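Local coordinates for halogenase (Chondromyces crocatus, PDB 3E1T), which probably catalyses the FAD-dependent chlorination step in the biosynthesis of chondrochloren, as a variant member of the flavin-dependent halogenases, at residues W219-P224 with L229-A234; Y255-R258 with I262-Y265; G146-Y149 with V155-M158; I164-A167 with R173-Q176. All blocks are in the same frame, centred on the assembly; numbering follows the deposited sequence.

Contact 1 of 4, residues W219-P224 with L229-A234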
loop_
_atom_site.group_PDB
_atom_site.type_symbol
_atom_site.label_atom_id
_atom_site.label_comp_id
_atom_site.label_asym_id
_atom_site.label_seq_id
_atom_site.Cartn_x
_atom_site.Cartn_y
_atom_site.Cartn_z
ATOM N N TRP A 219 -4.878 8.292 -14.774
ATOM C CA TRP A 219 -3.648 7.615 -15.161
ATOM C C TRP A 219 -3.789 6.103 -15.147
ATOM O O TRP A 219 -4.672 5.560 -14.489
ATOM C CB TRP A 219 -2.446 8.073 -14.304
ATOM C CG TRP A 219 -2.549 7.746 -12.830
ATOM C CD1 TRP A 219 -3.203 8.471 -11.877
ATOM C CD2 TRP A 219 -1.952 6.632 -12.148
ATOM N NE1 TRP A 219 -3.063 7.870 -10.643
ATOM C CE2 TRP A 219 -2.306 6.739 -10.782
ATOM C CE3 TRP A 219 -1.175 5.545 -12.560
ATOM C CZ2 TRP A 219 -1.910 5.797 -9.826
ATOM C CZ3 TRP A 219 -0.770 4.610 -11.609
ATOM C CH2 TRP A 219 -1.139 4.744 -10.254
ATOM N N PHE A 220 -2.912 5.438 -15.895
ATOM C CA PHE A 220 -2.897 3.985 -16.007
ATOM C C PHE A 220 -1.666 3.405 -15.332
ATOM O O PHE A 220 -0.592 4.014 -15.357
ATOM C CB PHE A 220 -2.850 3.577 -17.484
ATOM C CG PHE A 220 -4.185 3.346 -18.105
ATOM C CD1 PHE A 220 -4.818 2.112 -17.976
ATOM C CD2 PHE A 220 -4.793 4.342 -18.857
ATOM C CE1 PHE A 220 -6.061 1.881 -18.564
ATOM C CE2 PHE A 220 -6.031 4.137 -19.453
ATOM C CZ PHE A 220 -6.671 2.900 -19.318
ATOM N N TRP A 221 -1.815 2.233 -14.726
ATOM C CA TRP A 221 -0.658 1.382 -14.463
ATOM C C TRP A 221 -0.638 0.222 -15.449
ATOM O O TRP A 221 -1.684 -0.171 -15.983
ATOM C CB TRP A 221 -0.601 0.885 -13.012
ATOM C CG TRP A 221 -1.534 -0.262 -12.670
ATOM C CD1 TRP A 221 -1.365 -1.582 -12.985
ATOM C CD2 TRP A 221 -2.748 -0.188 -11.901
ATOM N NE1 TRP A 221 -2.413 -2.333 -12.490
ATOM C CE2 TRP A 221 -3.268 -1.503 -11.810
ATOM C CE3 TRP A 221 -3.458 0.865 -11.299
ATOM C CZ2 TRP A 221 -4.456 -1.796 -11.133
ATOM C CZ3 TRP A 221 -4.635 0.573 -10.611
ATOM C CH2 TRP A 221 -5.130 -0.753 -10.544
ATOM N N TYR A 222 0.556 -0.320 -15.677
ATOM C CA TYR A 222 0.799 -1.375 -16.671
ATOM C C TYR A 222 1.931 -2.215 -16.104
ATOM O O TYR A 222 3.093 -1.834 -16.185
ATOM C CB TYR A 222 1.216 -0.765 -18.015
ATOM C CG TYR A 222 1.332 -1.749 -19.182
ATOM C CD1 TYR A 222 0.245 -1.990 -20.018
ATOM C CD2 TYR A 222 2.535 -2.405 -19.468
ATOM C CE1 TYR A 222 0.338 -2.872 -21.100
ATOM C CE2 TYR A 222 2.644 -3.301 -20.573
ATOM C CZ TYR A 222 1.538 -3.526 -21.372
ATOM O OH TYR A 222 1.597 -4.387 -22.459
ATOM N N ILE A 223 1.575 -3.329 -15.478
ATOM C CA ILE A 223 2.524 -4.143 -14.726
ATOM C C ILE A 223 2.645 -5.499 -15.397
ATOM O O ILE A 223 1.647 -6.220 -15.503
ATOM C CB ILE A 223 2.070 -4.352 -13.269
ATOM C CG1 ILE A 223 1.890 -3.004 -12.553
ATOM C CG2 ILE A 223 3.049 -5.265 -12.523
ATOM C CD1 ILE A 223 1.150 -3.091 -11.202
ATOM N N PRO A 224 3.858 -5.846 -15.871
ATOM C CA PRO A 224 4.055 -7.186 -16.427
ATOM C C PRO A 224 4.198 -8.222 -15.314
ATOM O O PRO A 224 5.039 -8.071 -14.410
ATOM C CB PRO A 224 5.351 -7.055 -17.229
ATOM C CG PRO A 224 6.125 -5.937 -16.543
ATOM C CD PRO A 224 5.086 -5.022 -15.915
ATOM N N LEU A 229 1.408 -12.198 -19.306
ATOM C CA LEU A 229 0.358 -11.555 -18.505
ATOM C C LEU A 229 0.714 -10.152 -18.025
ATOM O O LEU A 229 1.817 -9.918 -17.512
ATOM C CB LEU A 229 -0.079 -12.458 -17.339
ATOM C CG LEU A 229 -1.366 -12.103 -16.574
ATOM C CD1 LEU A 229 -2.614 -12.038 -17.480
ATOM C CD2 LEU A 229 -1.572 -13.096 -15.444
ATOM N N THR A 230 -0.229 -9.225 -18.226
ATOM C CA THR A 230 -0.108 -7.843 -17.753
ATOM C C THR A 230 -1.338 -7.366 -16.966
ATOM O O THR A 230 -2.486 -7.507 -17.418
ATOM C CB THR A 230 0.179 -6.841 -18.900
ATOM O OG1 THR A 230 1.212 -7.356 -19.751
ATOM C CG2 THR A 230 0.640 -5.489 -18.331
ATOM N N SER A 231 -1.073 -6.804 -15.785
ATOM C CA SER A 231 -2.085 -6.108 -14.978
ATOM C C SER A 231 -2.221 -4.684 -15.483
ATOM O O SER A 231 -1.225 -3.992 -15.645
ATOM C CB SER A 231 -1.659 -6.087 -13.509
ATOM O OG SER A 231 -2.474 -5.209 -12.752
ATOM N N VAL A 232 -3.444 -4.244 -15.741
ATOM C CA VAL A 232 -3.668 -2.927 -16.326
ATOM C C VAL A 232 -4.848 -2.244 -15.648
ATOM O O VAL A 232 -5.971 -2.773 -15.630
ATOM C CB VAL A 232 -3.912 -2.979 -17.865
ATOM C CG1 VAL A 232 -4.069 -1.559 -18.430
ATOM C CG2 VAL A 232 -2.752 -3.699 -18.591
ATOM N N GLY A 233 -4.595 -1.057 -15.113
ATOM C CA GLY A 233 -5.614 -0.353 -14.352
ATOM C C GLY A 233 -5.653 1.123 -14.640
ATOM O O GLY A 233 -4.600 1.753 -14.799
ATOM N N ALA A 234 -6.868 1.656 -14.728
ATOM C CA ALA A 234 -7.099 3.094 -14.858
ATOM C C ALA A 234 -7.521 3.645 -13.497
ATOM O O ALA A 234 -8.423 3.096 -12.841
ATOM C CB ALA A 234 -8.164 3.361 -15.890
#

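Contact 2 of 4, residues Y255-R258 with I262-Y265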
loop_
_atom_site.group_PDB
_atom_site.type_symbol
_atom_site.label_atom_id
_atom_site.label_comp_id
_atom_site.label_asym_id
_atom_site.label_seq_id
_atom_site.Cartn_x
_atom_site.Cartn_y
_atom_site.Cartn_z
ATOM N N TYR A 255 -11.217 3.929 -21.936
ATOM C CA TYR A 255 -10.110 4.630 -21.286
ATOM C C TYR A 255 -8.777 4.242 -21.917
ATOM O O TYR A 255 -7.896 5.087 -22.098
ATOM C CB TYR A 255 -10.068 4.352 -19.778
ATOM C CG TYR A 255 -11.074 5.120 -18.950
ATOM C CD1 TYR A 255 -11.283 6.491 -19.144
ATOM C CD2 TYR A 255 -11.799 4.479 -17.940
ATOM C CE1 TYR A 255 -12.197 7.197 -18.369
ATOM C CE2 TYR A 255 -12.722 5.175 -17.165
ATOM C CZ TYR A 255 -12.910 6.527 -17.380
ATOM O OH TYR A 255 -13.815 7.201 -16.605
ATOM N N ILE A 256 -8.630 2.959 -22.240
ATOM C CA ILE A 256 -7.411 2.469 -22.887
ATOM C C ILE A 256 -7.173 3.205 -24.207
ATOM O O ILE A 256 -6.086 3.730 -24.438
ATOM C CB ILE A 256 -7.444 0.942 -23.094
ATOM C CG1 ILE A 256 -7.276 0.224 -21.753
ATOM C CG2 ILE A 256 -6.345 0.505 -24.058
ATOM C CD1 ILE A 256 -7.689 -1.224 -21.775
ATOM N N ASP A 257 -8.213 3.270 -25.042
ATOM C CA ASP A 257 -8.156 3.980 -26.325
ATOM C C ASP A 257 -7.701 5.433 -26.189
ATOM O O ASP A 257 -7.107 5.989 -27.111
ATOM C CB ASP A 257 -9.513 3.932 -27.029
ATOM C CG ASP A 257 -9.833 2.562 -27.612
ATOM O OD1 ASP A 257 -8.999 1.624 -27.499
ATOM O OD2 ASP A 257 -10.930 2.423 -28.196
ATOM N N ARG A 258 -7.965 6.038 -25.035
ATOM C CA ARG A 258 -7.687 7.464 -24.825
ATOM C C ARG A 258 -6.307 7.736 -24.228
ATOM O O ARG A 258 -5.948 8.881 -23.951
ATOM C CB ARG A 258 -8.774 8.092 -23.953
ATOM C CG ARG A 258 -10.141 8.167 -24.616
ATOM C CD ARG A 258 -11.145 8.741 -23.641
ATOM N NE ARG A 258 -10.739 10.072 -23.202
ATOM C CZ ARG A 258 -11.165 10.674 -22.094
ATOM N NH1 ARG A 258 -12.027 10.066 -21.272
ATOM N NH2 ARG A 258 -10.728 11.893 -21.810
ATOM N N ILE A 262 -0.747 3.243 -23.684
ATOM C CA ILE A 262 -1.498 2.061 -23.264
ATOM C C ILE A 262 -2.237 1.453 -24.454
ATOM O O ILE A 262 -2.283 0.226 -24.596
ATOM C CB ILE A 262 -2.492 2.374 -22.101
ATOM C CG1 ILE A 262 -1.762 2.971 -20.882
ATOM C CG2 ILE A 262 -3.324 1.135 -21.731
ATOM C CD1 ILE A 262 -0.591 2.143 -20.320
ATOM N N LYS A 263 -2.810 2.308 -25.301
ATOM C CA LYS A 263 -3.461 1.846 -26.535
ATOM C C LYS A 263 -2.506 1.006 -27.388
ATOM O O LYS A 263 -2.858 -0.093 -27.838
ATOM C CB LYS A 263 -4.010 3.026 -27.354
ATOM C CG LYS A 263 -4.768 2.587 -28.622
ATOM C CD LYS A 263 -5.631 3.696 -29.196
ATOM C CE LYS A 263 -6.126 3.362 -30.615
ATOM N NZ LYS A 263 -6.745 2.000 -30.744
ATOM N N GLU A 264 -1.293 1.508 -27.587
ATOM C CA GLU A 264 -0.320 0.784 -28.402
ATOM C C GLU A 264 0.207 -0.490 -27.725
ATOM O O GLU A 264 0.319 -1.539 -28.368
ATOM C CB GLU A 264 0.802 1.702 -28.910
ATOM C CG GLU A 264 1.888 2.048 -27.925
ATOM C CD GLU A 264 3.243 2.233 -28.610
ATOM O OE1 GLU A 264 3.679 3.395 -28.768
ATOM O OE2 GLU A 264 3.866 1.216 -28.996
ATOM N N TYR A 265 0.481 -0.427 -26.423
ATOM C CA TYR A 265 0.989 -1.604 -25.727
ATOM C C TYR A 265 -0.020 -2.744 -25.685
ATOM O O TYR A 265 0.376 -3.909 -25.577
ATOM C CB TYR A 265 1.488 -1.254 -24.321
ATOM C CG TYR A 265 2.909 -0.733 -24.283
ATOM C CD1 TYR A 265 3.326 0.277 -25.149
ATOM C CD2 TYR A 265 3.834 -1.240 -23.377
ATOM C CE1 TYR A 265 4.615 0.765 -25.121
ATOM C CE2 TYR A 265 5.141 -0.761 -23.344
ATOM C CZ TYR A 265 5.518 0.247 -24.221
ATOM O OH TYR A 265 6.795 0.744 -24.202
#

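Contact 3 of 4, residues G146-Y149 with V155-M158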
loop_
_atom_site.group_PDB
_atom_site.type_symbol
_atom_site.label_atom_id
_atom_site.label_comp_id
_atom_site.label_asym_id
_atom_site.label_seq_id
_atom_site.Cartn_x
_atom_site.Cartn_y
_atom_site.Cartn_z
ATOM N N GLY A 146 -9.506 -11.271 23.040
ATOM C CA GLY A 146 -9.730 -12.394 22.148
ATOM C C GLY A 146 -10.535 -12.024 20.933
ATOM O O GLY A 146 -10.747 -10.843 20.657
ATOM N N VAL A 147 -10.968 -13.039 20.197
ATOM C CA VAL A 147 -11.804 -12.843 19.028
ATOM C C VAL A 147 -12.944 -13.861 18.993
ATOM O O VAL A 147 -12.831 -14.942 19.576
ATOM C CB VAL A 147 -10.985 -12.943 17.696
ATOM C CG1 VAL A 147 -9.930 -11.832 17.610
ATOM C CG2 VAL A 147 -10.353 -14.332 17.530
ATOM N N ARG A 148 -14.042 -13.502 18.332
ATOM C CA ARG A 148 -15.044 -14.479 17.909
ATOM C C ARG A 148 -14.874 -14.714 16.419
ATOM O O ARG A 148 -14.757 -13.755 15.653
ATOM C CB ARG A 148 -16.476 -13.996 18.194
ATOM C CG ARG A 148 -17.530 -14.605 17.239
ATOM C CD ARG A 148 -18.982 -14.423 17.672
ATOM N NE ARG A 148 -19.252 -13.125 18.288
ATOM C CZ ARG A 148 -19.355 -12.941 19.597
ATOM N NH1 ARG A 148 -19.209 -13.970 20.419
ATOM N NH2 ARG A 148 -19.598 -11.735 20.084
ATOM N N TYR A 149 -14.867 -15.981 16.010
ATOM C CA TYR A 149 -14.758 -16.347 14.597
ATOM C C TYR A 149 -15.678 -17.508 14.229
ATOM O O TYR A 149 -16.203 -18.182 15.107
ATOM C CB TYR A 149 -13.305 -16.705 14.234
ATOM C CG TYR A 149 -12.746 -17.934 14.932
ATOM C CD1 TYR A 149 -12.744 -19.177 14.303
ATOM C CD2 TYR A 149 -12.202 -17.845 16.214
ATOM C CE1 TYR A 149 -12.223 -20.311 14.939
ATOM C CE2 TYR A 149 -11.678 -18.968 16.862
ATOM C CZ TYR A 149 -11.690 -20.194 16.217
ATOM O OH TYR A 149 -11.171 -21.303 16.853
ATOM N N VAL A 155 -19.483 -22.993 12.087
ATOM C CA VAL A 155 -19.339 -23.036 13.548
ATOM C C VAL A 155 -18.658 -21.805 14.167
ATOM O O VAL A 155 -17.538 -21.448 13.800
ATOM C CB VAL A 155 -18.617 -24.349 13.992
ATOM C CG1 VAL A 155 -18.264 -24.329 15.473
ATOM C CG2 VAL A 155 -19.481 -25.569 13.667
ATOM N N GLU A 156 -19.346 -21.197 15.134
ATOM C CA GLU A 156 -18.886 -20.008 15.837
ATOM C C GLU A 156 -18.067 -20.360 17.086
ATOM O O GLU A 156 -18.579 -20.994 18.015
ATOM C CB GLU A 156 -20.099 -19.156 16.216
ATOM C CG GLU A 156 -19.777 -17.781 16.747
ATOM C CD GLU A 156 -21.030 -16.966 17.014
ATOM O OE1 GLU A 156 -21.622 -16.435 16.042
ATOM O OE2 GLU A 156 -21.417 -16.849 18.201
ATOM N N LEU A 157 -16.800 -19.943 17.105
ATOM C CA LEU A 157 -15.897 -20.231 18.229
ATOM C C LEU A 157 -15.195 -18.993 18.792
ATOM O O LEU A 157 -15.420 -17.871 18.332
ATOM C CB LEU A 157 -14.848 -21.264 17.817
ATOM C CG LEU A 157 -15.262 -22.708 17.536
ATOM C CD1 LEU A 157 -14.006 -23.554 17.368
ATOM C CD2 LEU A 157 -16.152 -23.271 18.645
ATOM N N MET A 158 -14.329 -19.210 19.783
ATOM C CA MET A 158 -13.545 -18.132 20.374
ATOM C C MET A 158 -12.100 -18.524 20.664
ATOM O O MET A 158 -11.785 -19.706 20.832
ATOM C CB MET A 158 -14.213 -17.619 21.650
ATOM C CG MET A 158 -15.494 -16.850 21.394
ATOM S SD MET A 158 -16.355 -16.381 22.895
ATOM C CE MET A 158 -16.959 -17.969 23.497
#

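Contact 4 of 4, residues I164-A167 with R173-Q176. With FAD (flavin-adenine dinucleotide), chain C.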
loop_
_atom_site.group_PDB
_atom_site.type_symbol
_atom_site.label_atom_id
_atom_site.label_comp_id
_atom_site.label_asym_id
_atom_site.label_seq_id
_atom_site.Cartn_x
_atom_site.Cartn_y
_atom_site.Cartn_z
ATOM N N ILE A 164 -4.062 -8.741 20.063
ATOM C CA ILE A 164 -4.890 -8.997 18.882
ATOM C C ILE A 164 -4.508 -7.949 17.834
ATOM O O ILE A 164 -4.471 -6.762 18.150
ATOM C CB ILE A 164 -6.413 -8.855 19.180
ATOM C CG1 ILE A 164 -6.809 -9.564 20.489
ATOM C CG2 ILE A 164 -7.260 -9.349 17.982
ATOM C CD1 ILE A 164 -6.682 -11.073 20.465
ATOM N N VAL A 165 -4.197 -8.385 16.614
ATOM C CA VAL A 165 -3.846 -7.449 15.536
ATOM C C VAL A 165 -4.731 -7.607 14.297
ATOM O O VAL A 165 -4.863 -8.702 13.766
ATOM C CB VAL A 165 -2.362 -7.553 15.128
ATOM C CG1 VAL A 165 -2.068 -6.615 13.945
ATOM C CG2 VAL A 165 -1.442 -7.215 16.329
ATOM N N ASP A 166 -5.336 -6.500 13.866
ATOM C CA ASP A 166 -6.115 -6.444 12.635
ATOM C C ASP A 166 -5.174 -6.214 11.455
ATOM O O ASP A 166 -4.577 -5.138 11.312
ATOM C CB ASP A 166 -7.165 -5.333 12.725
ATOM C CG ASP A 166 -8.111 -5.301 11.533
ATOM O OD1 ASP A 166 -8.138 -6.243 10.700
ATOM O OD2 ASP A 166 -8.853 -4.313 11.432
ATOM N N ALA A 167 -5.020 -7.255 10.641
ATOM C CA ALA A 167 -4.291 -7.186 9.388
ATOM C C ALA A 167 -5.263 -7.623 8.315
ATOM O O ALA A 167 -4.881 -8.283 7.360
ATOM C CB ALA A 167 -3.087 -8.119 9.411
ATOM N N ARG A 173 -13.562 -5.478 9.350
ATOM C CA ARG A 173 -14.819 -5.282 10.062
ATOM C C ARG A 173 -14.588 -4.990 11.549
ATOM O O ARG A 173 -15.545 -4.856 12.308
ATOM C CB ARG A 173 -15.782 -6.476 9.835
ATOM C CG ARG A 173 -15.288 -7.849 10.339
ATOM C CD ARG A 173 -16.058 -9.027 9.689
ATOM N NE ARG A 173 -17.411 -9.201 10.220
ATOM C CZ ARG A 173 -18.365 -9.928 9.636
ATOM N NH1 ARG A 173 -18.135 -10.558 8.487
ATOM N NH2 ARG A 173 -19.561 -10.016 10.199
ATOM N N VAL A 174 -13.323 -4.864 11.954
ATOM C CA VAL A 174 -12.986 -4.694 13.374
ATOM C C VAL A 174 -12.151 -3.458 13.707
ATOM O O VAL A 174 -11.945 -3.142 14.886
ATOM C CB VAL A 174 -12.276 -5.974 13.971
ATOM C CG1 VAL A 174 -13.167 -7.221 13.828
ATOM C CG2 VAL A 174 -10.902 -6.209 13.339
ATOM N N SER A 175 -11.692 -2.730 12.692
ATOM C CA SER A 175 -10.785 -1.595 12.949
ATOM C C SER A 175 -11.404 -0.488 13.784
ATOM O O SER A 175 -10.683 0.232 14.473
ATOM C CB SER A 175 -10.214 -1.015 11.650
ATOM O OG SER A 175 -11.221 -0.345 10.917
ATOM N N GLN A 176 -12.731 -0.354 13.745
ATOM C CA GLN A 176 -13.411 0.697 14.517
ATOM C C GLN A 176 -13.262 0.533 16.038
ATOM O O GLN A 176 -13.502 1.468 16.804
ATOM C CB GLN A 176 -14.888 0.818 14.124
ATOM C CG GLN A 176 -15.774 -0.287 14.670
ATOM C CD GLN A 176 -15.607 -1.595 13.928
ATOM O OE1 GLN A 176 -14.980 -1.649 12.863
ATOM N NE2 GLN A 176 -16.177 -2.670 14.486
HETATM P PA FAD C . -4.677 -7.579 2.322
HETATM O O1A FAD C . -3.666 -7.895 1.252
HETATM O O2A FAD C . -5.951 -6.982 1.832
HETATM O O5B FAD C . -5.017 -8.965 3.080
HETATM C C5B FAD C . -5.900 -9.004 4.190
HETATM C C4B FAD C . -6.405 -10.436 4.387
HETATM O O4B FAD C . -7.376 -10.493 5.413
HETATM C C3B FAD C . -7.078 -10.962 3.124
HETATM O O3B FAD C . -6.446 -12.171 2.769
HETATM C C2B FAD C . -8.518 -11.218 3.517
HETATM O O2B FAD C . -8.973 -12.411 2.943
HETATM C C1B FAD C . -8.433 -11.336 5.028
HETATM N N9A FAD C . -9.644 -10.934 5.766
HETATM C C8A FAD C . -10.518 -9.909 5.507
HETATM N N7A FAD C . -11.464 -9.913 6.475
HETATM C C5A FAD C . -11.200 -10.912 7.352
HETATM C C6A FAD C . -11.838 -11.377 8.513
HETATM N N6A FAD C . -13.024 -10.892 8.902
HETATM N N1A FAD C . -11.294 -12.443 9.189
HETATM C C2A FAD C . -10.168 -13.076 8.731
HETATM N N3A FAD C . -9.558 -12.619 7.583
HETATM C C4A FAD C . -10.058 -11.557 6.912
HETATM N N1 FAD C . 0.495 -2.165 -3.317
HETATM C C2 FAD C . 1.747 -2.444 -3.791
HETATM O O2 FAD C . 2.622 -2.731 -2.978
HETATM N N3 FAD C . 1.992 -2.379 -5.152
HETATM C C4 FAD C . 0.976 -2.048 -6.043
HETATM O O4 FAD C . 1.185 -2.010 -7.257
HETATM C C4X FAD C . -0.291 -1.751 -5.557
HETATM N N5 FAD C . -1.326 -1.419 -6.410
HETATM C C5X FAD C . -2.579 -1.139 -5.899
HETATM C C6 FAD C . -3.633 -0.791 -6.751
HETATM C C7 FAD C . -4.901 -0.507 -6.221
HETATM C C7M FAD C . -5.953 0.077 -7.121
HETATM C C8 FAD C . -5.118 -0.565 -4.839
HETATM C C8M FAD C . -6.402 -0.071 -4.212
HETATM C C9 FAD C . -4.068 -0.922 -4.000
HETATM C C9A FAD C . -2.799 -1.207 -4.517
HETATM N N10 FAD C . -1.777 -1.565 -3.659
HETATM C C10 FAD C . -0.524 -1.827 -4.173
HETATM C "C1'" FAD C . -2.037 -1.751 -2.174
HETATM C "C2'" FAD C . -2.126 -3.215 -1.729
HETATM O "O2'" FAD C . -3.263 -3.787 -2.342
HETATM C "C3'" FAD C . -2.275 -3.319 -0.203
HETATM O "O3'" FAD C . -1.545 -2.299 0.444
HETATM C "C4'" FAD C . -1.781 -4.632 0.406
HETATM O "O4'" FAD C . -2.524 -5.706 -0.126
HETATM C "C5'" FAD C . -1.968 -4.586 1.922
HETATM O "O5'" FAD C . -1.830 -5.876 2.453
HETATM P P FAD C . -2.579 -6.304 3.808
HETATM O O1P FAD C . -1.864 -7.501 4.399
HETATM O O2P FAD C . -2.585 -5.173 4.788
HETATM O O3P FAD C . -4.089 -6.563 3.394
#

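Contact 1 of 4, residues W219-P224 with L229-A234
Two adjacent antiparallel strands, 219-224 and 229-234, form a beta hairpin in the large mixed sheet beside the flavin, with Trp221 across from Gly233 as a hydrogen-bonded pair. The indole of Trp221 folds back over the partner strand because its CG sits between the backbone N and the carbonyl carbon (chi1 78°). Its six-membered ring is then centred on the glycine, Gly233 CA lying 3.5 Å from the ring centroid, a CH-pi contact that the missing side chain permits. The same indole is fixed in rotation by a nearly straight bond of 2.9 Å from Trp221 NE1 to Ser231 OG, which lies in the ring plane; Glu48 holds that hydroxyl as well. On the sheet face that carries Phe220 and Tyr222, Thr230 CG2 stands 3.5 Å from the centroid of the Tyr222 ring, almost on its normal, while Ala234 CB sits over the Phe220 ring, offset toward its rim. Backbone bonds join Ile223 and Ser231 in both directions, including Ile223 N to Ser231 O at 2.9 Å. Trp221 also touches FAD. Helices 248-257 and 260-266 cover the face of Phe220 and Tyr222, and strands 210-215 and 189-197 flank the hairpin in the sheet.

Contact 2 of 4, residues Y255-R258 with I262-Y265
With CG1 beside the backbone N (chi1 -72° in Ile256, -57° in Ile262), both isoleucines put CG2 anti to that nitrogen, and these two methyl groups meet: Ile256 CG2 lies 3.9 Å from Ile262 CG2, with the side chains crossing at about a right angle. Ile256 CG1 also borders the Ile262 methyl, at 4.1 Å from Ile262 CG2, so that one methyl of the second helix rests against two branches of the first. The next residue along, Lys263, likewise sends CG anti to its backbone N, and its chain runs extended until a bend at the last torsion turns the ammonium group. The aliphatic part of this chain does most of the touching. Lys263 CB packs 3.6 Å from Ile256 O, and farther out Lys263 CD reaches 3.4 Å from Asp257 O, passing over the backbone at Asp257. Beyond it, Lys263 NZ faces Asp257 OD1 at 4.0 Å, a long salt bridge between two exposed residues that probably adds only a modest electrostatic attraction. The contact thus has a buried apolar side, where both isoleucines pack on Phe220 of the neighbouring sheet, and a charged side at the surface. Arg258 and Glu264 carry their charges to other partners, Asp217 and Lys200. Together the segments form a short connection between two consecutive helices, 248-257 and 260-266, that pack against the same face of a beta sheet.

Contact 3 of 4, residues G146-Y149 with V155-M158
Backbone hydrogen bonds tie Tyr149 to Leu157 in both directions, from Tyr149 N to Leu157 O at 3.0 Å and from Leu157 N to Tyr149 O at 2.7 Å, making them a hydrogen-bonded pair of an antiparallel hairpin. Arg148 and Met158 form the adjoining non-hydrogen-bonded pair, and CA-H...O contacts fill in between, among them Met158 CA to Val147 O at 3.4 Å. Apolar packing centres on the Tyr149 ring: with chi1 at 64° the ring leans across the partner strand, and Leu157 CB lies over its face, 4.1 Å from the centroid. At the phenol end, Leu157 CD1 approaches Tyr149 OH at 3.7 Å. The charged pair on the other face meets through carbon atoms, Arg148 CD being 3.3 Å from Glu156 CD. Guanidinium and carboxylate planes are turned 45° apart, and Glu156 OE2 lies well out of the guanidinium plane at 4.3 Å from Arg148 NH1, so any attraction is one of charge alone. Arg148 NE has its salt bridge with Asp136 instead. The hairpin belongs to a four-stranded mixed sheet in which strand 143-150 is flanked by strands 156-161 and 133-140; Val147, Arg148 and Met158 all pack against side chains of strand 133-140.

Contact 4 of 4, residues I164-A167 with R173-Q176
Asp166, closing strand 163-166 of the parallel sheet of the Rossmann-type FAD-binding fold, meets Val174 in the loop that follows. The tight part of the contact is small and buried. Asp166 CG is anti to the backbone N (chi1 -174°), which carries the carboxylate toward the loop, and Val174 CG2 sits 3.4 Å from both Asp166 CG and Asp166 OD2, the two side chains crossing at a slant. Asp166 OD2 also comes within 3.6 Å of Ser175 CB. The backbone amide of Ser175 is near the same oxygen, but its angle is too poor for a bond. What satisfies the carboxylate lies in the intervening loop: Ser168 OG bonds Asp166 OD1 and Thr172 OG1 bonds Asp166 OD2, tying the strand end to that loop. Val174 packs on Met298 and Ile13 of strands 298-300 and 10-13. By contrast, Arg173 and Gln176 are exposed, their CB atoms directed away from the strand. Gln176 NE2 folds back onto its own loop, donating to Arg173 O at 3.1 Å, while Arg173 runs past the adenine to a salt bridge with Glu133. Both segments help line the cofactor pocket: Ala167 O lies 3.4 Å from C5B of FAD, and Arg173 CD 3.6 Å from N6A of its adenine.

Overall arrangement
Along the chain the four contacts follow in series, none nested in or crossing another. Contact 3 closes first, as the hairpin of strands 143-150 and 156-161. Strand 163-166 follows almost at once, and contact 4 closes the short loop after it beside the adenine of FAD; the two touch where Val147 and Gly146 pack on Ile164, joining the four-stranded sheet to the parallel one. Contact 1, about 30 Å from contact 4 between centres, closes a second hairpin beside the isoalloxazine ring of FAD, on the opposite side of the chain's centre. Contact 2 then links two helices whose residues pack on Phe220 and Tyr222, tying them to the large mixed sheet.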